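Local coordinates for protein putative protease (Parabacteroides distasonis ATCC 8503, PDB 3KD4) that is of unknown function but is probably an exported hydrolase, tentatively taken for a protease, made of two beta-rich parts flanking a mixed helical and stranded one, at residues E45-Y50 / L96-V101; G123-L128 / M266-Y271; L308-G313 / A324-A329. All blocks are in the same frame, centred on the assembly; numbering follows the deposited sequence. Where two conformers were deposited one is given.

Interaction 1 (E45-Y50 / L96-V101); sequences ESFIVY and LKEMVV
Ser46, Ile48 and Tyr50 exchange backbone hydrogen bonds with Val101, Met99 and Lys97, two to a pair; Ile48 N lies 2.8 Å from Met99 O, and Lys97 N 3.0 Å from Tyr50 O. Between these pairs, alpha carbons approach carbonyl oxygens, as Val49 CA does Lys97 O at 3.2 Å. Such a ladder defines an antiparallel pair, with axes at 162°, and 45-50 is an outer strand of a three-stranded sheet whose middle strand, 97-102, is bonded on its other flank to 79-82. One side-chain contact is CH-pi: a chi1 of 64° sets Tyr50 CG between its own N and C and swings the ring across to Lys97, whose CB stands over one face, 4.1 Å from the centroid. The phenol OH is hydrogen-bonded to Glu81. Beta-branched Ile48, Val100 and Val101 suit extended backbone: Ile48 CD1 meets Val101 CG2 at 4.2 Å, where Ile48 also packs on Leu57 of strand 55-65 and Tyr116 of 111-120. On the other face Phe47 and Val100 lie alongside, CD1 to CG2 3.9 Å. The extended Glu98 brings OE2 within 3.3 Å of Phe47 CD1, ring and carboxylate planes 74° apart; its OE1 is hydrogen-bonded to a glycerol, probably from the crystallisation liquor.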
loop_
_atom_site.group_PDB
_atom_site.type_symbol
_atom_site.label_atom_id
_atom_site.label_comp_id
_atom_site.label_asym_id
_atom_site.label_seq_id
_atom_site.Cartn_x
_atom_site.Cartn_y
_atom_site.Cartn_z
ATOM N N GLU A 45 11.076 20.136 -7.044
ATOM C CA GLU A 45 9.976 20.701 -6.267
ATOM C C GLU A 45 9.836 20.054 -4.913
ATOM O O GLU A 45 10.282 18.956 -4.705
ATOM C CB GLU A 45 8.635 20.511 -6.987
ATOM C CG GLU A 45 8.482 21.282 -8.279
ATOM C CD GLU A 45 9.138 20.586 -9.450
ATOM O OE1 GLU A 45 9.022 19.352 -9.538
ATOM O OE2 GLU A 45 9.766 21.287 -10.275
ATOM N N SER A 46 9.184 20.772 -4.009
ATOM C CA SER A 46 8.686 20.213 -2.784
ATOM C C SER A 46 7.151 20.319 -2.783
ATOM O O SER A 46 6.571 21.273 -3.351
ATOM C CB SER A 46 9.334 20.918 -1.594
ATOM O OG SER A 46 10.711 20.579 -1.484
ATOM N N PHE A 47 6.502 19.349 -2.146
ATOM C CA PHE A 47 5.034 19.249 -2.112
ATOM C C PHE A 47 4.577 19.166 -0.692
ATOM O O PHE A 47 5.008 18.287 0.019
ATOM C CB PHE A 47 4.600 17.985 -2.861
ATOM C CG PHE A 47 5.158 17.904 -4.232
ATOM C CD1 PHE A 47 4.497 18.497 -5.290
ATOM C CD2 PHE A 47 6.365 17.281 -4.463
ATOM C CE1 PHE A 47 5.024 18.422 -6.566
ATOM C CE2 PHE A 47 6.889 17.213 -5.748
ATOM C CZ PHE A 47 6.227 17.786 -6.776
ATOM N N ILE A 48 3.725 20.091 -0.264
ATOM C CA ILE A 48 3.270 20.112 1.136
ATOM C C ILE A 48 1.753 20.139 1.218
ATOM O O ILE A 48 1.146 21.127 0.863
ATOM C CB ILE A 48 3.801 21.357 1.909
ATOM C CG1 ILE A 48 5.329 21.490 1.805
ATOM C CG2 ILE A 48 3.329 21.296 3.413
ATOM C CD1 ILE A 48 5.872 22.951 2.019
ATOM N N VAL A 49 1.168 19.063 1.728
ATOM C CA VAL A 49 -0.285 18.922 1.773
ATOM C C VAL A 49 -0.846 19.331 3.138
ATOM O O VAL A 49 -0.286 18.983 4.160
ATOM C CB VAL A 49 -0.661 17.458 1.429
ATOM C CG1 VAL A 49 -2.172 17.235 1.557
ATOM C CG2 VAL A 49 -0.203 17.117 -0.050
ATOM N N TYR A 50 -1.938 20.090 3.174
ATOM C CA TYR A 50 -2.554 20.427 4.446
ATOM C C TYR A 50 -4.006 20.776 4.280
ATOM O O TYR A 50 -4.492 20.995 3.158
ATOM C CB TYR A 50 -1.802 21.562 5.153
ATOM C CG TYR A 50 -1.837 22.877 4.407
ATOM C CD1 TYR A 50 -1.076 23.082 3.260
ATOM C CD2 TYR A 50 -2.622 23.924 4.861
ATOM C CE1 TYR A 50 -1.135 24.322 2.560
ATOM C CE2 TYR A 50 -2.666 25.146 4.196
ATOM C CZ TYR A 50 -1.955 25.326 3.043
ATOM O OH TYR A 50 -2.028 26.567 2.435
ATOM N N LEU A 96 -8.950 21.162 0.415
ATOM C CA LEU A 96 -7.607 20.666 0.700
ATOM C C LEU A 96 -6.582 21.335 -0.190
ATOM O O LEU A 96 -6.903 21.693 -1.312
ATOM C CB LEU A 96 -7.544 19.163 0.566
ATOM C CG LEU A 96 -8.365 18.390 1.614
ATOM C CD1 LEU A 96 -8.227 16.890 1.311
ATOM C CD2 LEU A 96 -7.958 18.754 3.042
ATOM N N LYS A 97 -5.386 21.573 0.357
ATOM C CA LYS A 97 -4.307 22.262 -0.349
ATOM C C LYS A 97 -3.016 21.502 -0.402
ATOM O O LYS A 97 -2.635 20.775 0.546
ATOM C CB LYS A 97 -4.015 23.603 0.269
ATOM C CG LYS A 97 -5.173 24.554 0.234
ATOM C CD LYS A 97 -5.345 25.190 -1.083
ATOM C CE LYS A 97 -6.672 25.980 -1.182
ATOM N NZ LYS A 97 -6.798 26.540 -2.572
ATOM N N GLU A 98 -2.333 21.684 -1.529
ATOM C CA GLU A 98 -0.969 21.228 -1.711
ATOM C C GLU A 98 -0.162 22.401 -2.212
ATOM O O GLU A 98 -0.424 22.906 -3.303
ATOM C CB GLU A 98 -0.930 20.080 -2.715
ATOM C CG GLU A 98 0.464 19.627 -3.135
ATOM C CD GLU A 98 0.436 18.321 -3.881
ATOM O OE1 GLU A 98 -0.648 17.802 -4.158
ATOM O OE2 GLU A 98 1.494 17.784 -4.191
HETATM N N MSE A 99 0.820 22.820 -1.406
HETATM C CA MSE A 99 1.743 23.869 -1.784
HETATM C C MSE A 99 2.880 23.202 -2.560
HETATM O O MSE A 99 3.514 22.268 -2.040
HETATM C CB MSE A 99 2.352 24.556 -0.549
HETATM C CG MSE A 99 3.501 25.512 -0.912
HETATM SE SE MSE A 99 2.880 26.989 -1.880
HETATM C CE MSE A 99 2.059 28.037 -0.445
ATOM N N VAL A 100 3.127 23.687 -3.773
ATOM C CA VAL A 100 4.257 23.225 -4.585
ATOM C C VAL A 100 5.306 24.334 -4.547
ATOM O O VAL A 100 5.043 25.479 -4.933
ATOM C CB VAL A 100 3.827 22.943 -6.038
ATOM C CG1 VAL A 100 5.052 22.506 -6.913
ATOM C CG2 VAL A 100 2.679 21.878 -6.043
ATOM N N VAL A 101 6.474 24.015 -4.005
ATOM C CA VAL A 101 7.608 24.927 -3.962
ATOM C C VAL A 101 8.527 24.556 -5.133
ATOM O O VAL A 101 9.066 23.451 -5.158
ATOM C CB VAL A 101 8.362 24.778 -2.648
ATOM C CG1 VAL A 101 9.480 25.806 -2.537
ATOM C CG2 VAL A 101 7.387 24.899 -1.439
#

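Interaction 2 (G123-L128 / M266-Y271)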
loop_
_atom_site.group_PDB
_atom_site.type_symbol
_atom_site.label_atom_id
_atom_site.label_comp_id
_atom_site.label_asym_id
_atom_site.label_seq_id
_atom_site.Cartn_x
_atom_site.Cartn_y
_atom_site.Cartn_z
ATOM N N GLY A 123 -8.924 20.914 18.287
ATOM C CA GLY A 123 -10.171 20.328 17.840
ATOM C C GLY A 123 -10.132 19.562 16.527
ATOM O O GLY A 123 -11.182 19.247 15.969
ATOM N N TYR A 124 -8.963 19.330 15.963
ATOM C CA TYR A 124 -8.863 18.650 14.676
ATOM C C TYR A 124 -8.282 17.254 14.911
ATOM O O TYR A 124 -8.829 16.279 14.452
ATOM C CB TYR A 124 -7.943 19.417 13.721
ATOM C CG TYR A 124 -7.847 18.838 12.344
ATOM C CD1 TYR A 124 -8.986 18.652 11.573
ATOM C CD2 TYR A 124 -6.620 18.460 11.800
ATOM C CE1 TYR A 124 -8.920 18.127 10.287
ATOM C CE2 TYR A 124 -6.537 17.933 10.483
ATOM C CZ TYR A 124 -7.699 17.771 9.747
ATOM O OH TYR A 124 -7.664 17.232 8.459
ATOM N N TYR A 125 -7.174 17.146 15.622
ATOM C CA TYR A 125 -6.610 15.822 15.888
ATOM C C TYR A 125 -6.923 15.403 17.314
ATOM O O TYR A 125 -6.641 16.155 18.225
ATOM C CB TYR A 125 -5.117 15.858 15.682
ATOM C CG TYR A 125 -4.690 15.949 14.248
ATOM C CD1 TYR A 125 -5.290 15.162 13.268
ATOM C CD2 TYR A 125 -3.645 16.762 13.875
ATOM C CE1 TYR A 125 -4.876 15.245 11.937
ATOM C CE2 TYR A 125 -3.200 16.816 12.541
ATOM C CZ TYR A 125 -3.845 16.066 11.586
ATOM O OH TYR A 125 -3.421 16.115 10.261
ATOM N N PRO A 126 -7.469 14.193 17.516
ATOM C CA PRO A 126 -7.704 13.708 18.877
ATOM C C PRO A 126 -6.438 13.520 19.699
ATOM O O PRO A 126 -6.499 13.595 20.917
ATOM C CB PRO A 126 -8.380 12.351 18.659
ATOM C CG PRO A 126 -8.929 12.383 17.323
ATOM C CD PRO A 126 -8.009 13.257 16.511
ATOM N N ALA A 127 -5.301 13.318 19.039
ATOM C CA ALA A 127 -4.060 12.991 19.738
ATOM C C ALA A 127 -2.872 13.287 18.829
ATOM O O ALA A 127 -3.050 13.522 17.651
ATOM C CB ALA A 127 -4.080 11.474 20.149
ATOM N N LEU A 128 -1.657 13.299 19.380
ATOM C CA LEU A 128 -0.456 13.282 18.561
ATOM C C LEU A 128 -0.284 11.833 18.087
ATOM O O LEU A 128 -0.260 10.906 18.891
ATOM C CB LEU A 128 0.768 13.780 19.355
ATOM C CG LEU A 128 2.082 13.837 18.588
ATOM C CD1 LEU A 128 1.945 14.721 17.313
ATOM C CD2 LEU A 128 3.273 14.386 19.406
HETATM N N MSE A 266 -6.507 9.713 6.078
HETATM C CA MSE A 266 -7.312 10.001 7.269
HETATM C C MSE A 266 -6.890 11.270 7.964
HETATM O O MSE A 266 -7.723 11.988 8.515
HETATM C CB MSE A 266 -7.244 8.825 8.243
HETATM C CG MSE A 266 -7.923 7.561 7.721
HETATM SE SE MSE A 266 -8.196 6.230 9.140
HETATM C CE MSE A 266 -6.333 5.669 9.370
ATOM N N ALA A 267 -5.589 11.544 7.963
ATOM C CA ALA A 267 -5.053 12.758 8.578
ATOM C C ALA A 267 -5.682 14.005 7.975
ATOM O O ALA A 267 -5.867 15.005 8.665
ATOM C CB ALA A 267 -3.527 12.824 8.413
HETATM N N MSE A 268 -6.006 13.953 6.692
HETATM C CA MSE A 268 -6.577 15.111 5.990
HETATM C C MSE A 268 -8.059 15.220 6.244
HETATM O O MSE A 268 -8.708 16.143 5.756
HETATM C CB MSE A 268 -6.270 15.037 4.494
HETATM C CG MSE A 268 -4.782 15.224 4.172
HETATM SE SE MSE A 268 -4.295 17.055 4.689
HETATM C CE MSE A 268 -3.770 16.792 6.628
ATOM N N THR A 269 -8.621 14.294 7.015
ATOM C CA THR A 269 -10.006 14.454 7.456
ATOM C C THR A 269 -10.078 14.517 8.996
ATOM O O THR A 269 -11.128 14.350 9.580
ATOM C CB THR A 269 -10.928 13.311 6.904
ATOM O OG1 THR A 269 -10.634 12.084 7.568
ATOM C CG2 THR A 269 -10.718 13.085 5.415
ATOM N N GLY A 270 -8.967 14.739 9.665
ATOM C CA GLY A 270 -8.981 14.691 11.135
ATOM C C GLY A 270 -9.403 13.340 11.711
ATOM O O GLY A 270 -9.951 13.277 12.825
ATOM N N TYR A 271 -9.136 12.267 10.969
ATOM C CA TYR A 271 -9.544 10.926 11.370
ATOM C C TYR A 271 -11.064 10.803 11.620
ATOM O O TYR A 271 -11.498 10.146 12.565
ATOM C CB TYR A 271 -8.743 10.448 12.611
ATOM C CG TYR A 271 -7.277 10.420 12.349
ATOM C CD1 TYR A 271 -6.686 9.310 11.766
ATOM C CD2 TYR A 271 -6.488 11.537 12.592
ATOM C CE1 TYR A 271 -5.346 9.275 11.491
ATOM C CE2 TYR A 271 -5.118 11.512 12.327
ATOM C CZ TYR A 271 -4.567 10.395 11.756
ATOM O OH TYR A 271 -3.231 10.353 11.503
#
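Tyr124 lays its ring against Gly270 and its hydroxyl against Ala267, where a loop following strand 111-120 meets the short 3-10 turn 266-268 and the residues just after it. CB leaves at an angle to the 266-271 loop, and with CG opposite the backbone N (chi1 -176°) the ring's far end reaches it. CD1 comes first to Gly270 CA, 4.0 Å away, and CE1 next, at 3.5 Å from the same atom, which stands over one ring face in a CH-pi contact. Gly270 suits the place twice over: its phi is positive, and a CB would collide with Tyr124 CE1. On the other flank CE2 passes 3.5 Å from Ala267 O; CZ lies 3.3 Å from Gly270 N, and at the tip OH gives Ala267 O a weak hydrogen bond of 2.9 Å while also bonding Asn51. A phenylalanine here would probably leave Asn51 without this partner and Ala267 O with one donor fewer. Tyr124 CD2 sits over the centre of the Tyr125 ring, and the ring of Tyr124 stacks with Phe54, so its turning is probably restricted. Tyr125 CE1 meets Tyr271 CE2 at 3.8 Å, and Tyr125 OH lies 3.7 Å from CE of the selenomethionine Met268.

Interaction 3 (L308-G313 / A324-A329); sequences LAVYPG and AIQTLA
Ala324 meets Tyr311 and Pro312 at the loop end of a beta hairpin, where ten residues join the two segments. Its CB lies in the plane of the Tyr311 ring, at the edge, 4.0 Å from CD2, where a small residue fits; its O is 3.3 Å from Pro312 CD. Ile325 CG1 packs on Tyr311 CE2 at 3.7 Å, and its long chain carries CD1 to Ala309 CB at 3.6 Å. At Gln326 the hydrogen-bonded ladder begins: its N stands nearly in line with the Val310 C=O bond, 2.7 Å from Val310 O, and Thr327 N adds a weak 3.4 Å bond to the same oxygen. Two residues facing one make a classic beta bulge. The chi1 of Gln326, 59°, places CG between backbone N and C, close against Val310 O; from there the extended chain runs beside Pro312, heading the other way, and OE1 is hydrogen-bonded to Asn196. Thr327 O accepts Val310 N at 2.9 Å, and Val310 CB and CG2 pack on Thr327, both beta-branched residues suited to paired strands, while CG1 lies by Gln326 NE2. Leu328 shares Ala309's face, its CD2 alongside Leu308 O. Ala329 closes the pairing with two bonds to Leu308, whose N is 2.8 Å from Ala329 O, above that carbonyl's plane. Helix 287-300 leading into this sheet is consistent with a transglutaminase-like core. Strand 353-357 takes the other edge of strand 305-312, bonding Ala309 and Tyr311; Leu215 of helix 211-222 covers Ala309, Tyr311 and Ile325, and Leu346 of helix 346-349 covers Leu308, Val310 and Ala329.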
loop_
_atom_site.group_PDB
_atom_site.type_symbol
_atom_site.label_atom_id
_atom_site.label_comp_id
_atom_site.label_asym_id
_atom_site.label_seq_id
_atom_site.Cartn_x
_atom_site.Cartn_y
_atom_site.Cartn_z
ATOM N N LEU A 308 -12.260 -3.375 10.685
ATOM C CA LEU A 308 -10.940 -3.849 11.073
ATOM C C LEU A 308 -9.888 -2.888 10.565
ATOM O O LEU A 308 -9.988 -2.367 9.452
ATOM C CB LEU A 308 -10.662 -5.227 10.448
ATOM C CG LEU A 308 -11.728 -6.317 10.593
ATOM C CD1 LEU A 308 -11.232 -7.630 9.930
ATOM C CD2 LEU A 308 -12.071 -6.543 12.084
ATOM N N ALA A 309 -8.873 -2.691 11.377
ATOM C CA ALA A 309 -7.687 -1.951 11.010
ATOM C C ALA A 309 -6.545 -2.940 10.737
ATOM O O ALA A 309 -6.365 -3.911 11.480
ATOM C CB ALA A 309 -7.302 -0.967 12.123
ATOM N N VAL A 310 -5.783 -2.684 9.675
ATOM C CA VAL A 310 -4.639 -3.509 9.306
ATOM C C VAL A 310 -3.364 -2.706 9.490
ATOM O O VAL A 310 -3.214 -1.606 8.910
ATOM C CB VAL A 310 -4.750 -3.979 7.810
ATOM C CG1 VAL A 310 -3.622 -4.972 7.439
ATOM C CG2 VAL A 310 -6.153 -4.596 7.536
ATOM N N TYR A 311 -2.475 -3.234 10.323
ATOM C CA TYR A 311 -1.185 -2.650 10.616
ATOM C C TYR A 311 -0.076 -3.519 10.052
ATOM O O TYR A 311 -0.249 -4.737 9.893
ATOM C CB TYR A 311 -0.928 -2.646 12.124
ATOM C CG TYR A 311 -1.854 -1.813 12.949
ATOM C CD1 TYR A 311 -3.039 -2.333 13.456
ATOM C CD2 TYR A 311 -1.543 -0.499 13.229
ATOM C CE1 TYR A 311 -3.871 -1.535 14.269
ATOM C CE2 TYR A 311 -2.354 0.269 14.003
ATOM C CZ TYR A 311 -3.505 -0.243 14.519
ATOM O OH TYR A 311 -4.290 0.603 15.255
ATOM N N PRO A 312 1.102 -2.919 9.829
ATOM C CA PRO A 312 2.282 -3.721 9.542
ATOM C C PRO A 312 2.527 -4.721 10.632
ATOM O O PRO A 312 2.259 -4.465 11.823
ATOM C CB PRO A 312 3.424 -2.698 9.485
ATOM C CG PRO A 312 2.766 -1.389 9.215
ATOM C CD PRO A 312 1.373 -1.469 9.804
ATOM N N GLY A 313 3.041 -5.872 10.240
ATOM C CA GLY A 313 3.145 -6.969 11.139
ATOM C C GLY A 313 4.221 -6.849 12.191
ATOM O O GLY A 313 4.155 -7.530 13.201
ATOM N N ALA A 324 -0.380 4.570 11.901
ATOM C CA ALA A 324 0.248 3.335 11.476
ATOM C C ALA A 324 -0.730 2.380 10.708
ATOM O O ALA A 324 -0.281 1.368 10.188
ATOM C CB ALA A 324 0.833 2.614 12.696
ATOM N N ILE A 325 -2.033 2.692 10.632
ATOM C CA ILE A 325 -2.985 1.827 9.920
ATOM C C ILE A 325 -2.707 1.931 8.407
ATOM O O ILE A 325 -2.612 3.037 7.885
ATOM C CB ILE A 325 -4.427 2.185 10.229
ATOM C CG1 ILE A 325 -4.722 1.955 11.724
ATOM C CG2 ILE A 325 -5.438 1.384 9.332
ATOM C CD1 ILE A 325 -6.106 2.477 12.189
ATOM N N GLN A 326 -2.571 0.787 7.729
ATOM C CA GLN A 326 -2.318 0.744 6.290
ATOM C C GLN A 326 -3.528 0.449 5.469
ATOM O O GLN A 326 -3.600 0.917 4.353
ATOM C CB GLN A 326 -1.144 -0.220 5.925
ATOM C CG GLN A 326 -1.299 -1.670 6.320
ATOM C CD GLN A 326 -0.123 -2.584 5.836
ATOM O OE1 GLN A 326 1.057 -2.230 6.001
ATOM N NE2 GLN A 326 -0.467 -3.777 5.245
ATOM N N THR A 327 -4.485 -0.334 5.969
ATOM C CA THR A 327 -5.687 -0.691 5.228
ATOM C C THR A 327 -6.859 -0.868 6.201
ATOM O O THR A 327 -6.625 -1.159 7.364
ATOM C CB THR A 327 -5.471 -2.043 4.491
ATOM O OG1 THR A 327 -4.206 -2.025 3.826
ATOM C CG2 THR A 327 -6.571 -2.334 3.476
ATOM N N LEU A 328 -8.082 -0.752 5.682
ATOM C CA LEU A 328 -9.288 -1.056 6.412
ATOM C C LEU A 328 -10.036 -2.202 5.739
ATOM O O LEU A 328 -9.913 -2.425 4.544
ATOM C CB LEU A 328 -10.164 0.155 6.491
ATOM C CG LEU A 328 -9.498 1.378 7.132
ATOM C CD1 LEU A 328 -10.286 2.595 6.741
ATOM C CD2 LEU A 328 -9.375 1.225 8.653
ATOM N N ALA A 329 -10.772 -2.958 6.540
ATOM C CA ALA A 329 -11.606 -4.027 6.053
ATOM C C ALA A 329 -12.820 -4.117 6.962
ATOM O O ALA A 329 -12.919 -3.426 7.995
ATOM C CB ALA A 329 -10.794 -5.356 6.029
#

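How the interactions relate
Read from the N terminus, the three contacts follow in series, and none nests in or crosses another. Interaction 1 closes a 45-residue excursion inside the first beta-rich part, pairing two strands of a small sheet. Interaction 2 spans 137 residues and joins a loop of that part to the turn between strand 260-261 and helix 276-282. Interaction 3 closes a loop of ten residues in the five-stranded sheet of the middle part. The 266-271 turn bridges the other two: Met268 SE packs on Val49 CG1 at 3.8 Å, and Met266 CE on Ile325 CB at 4.1 Å. Interactions 1 and 3 do not touch, their nearest atoms being about 15 Å apart.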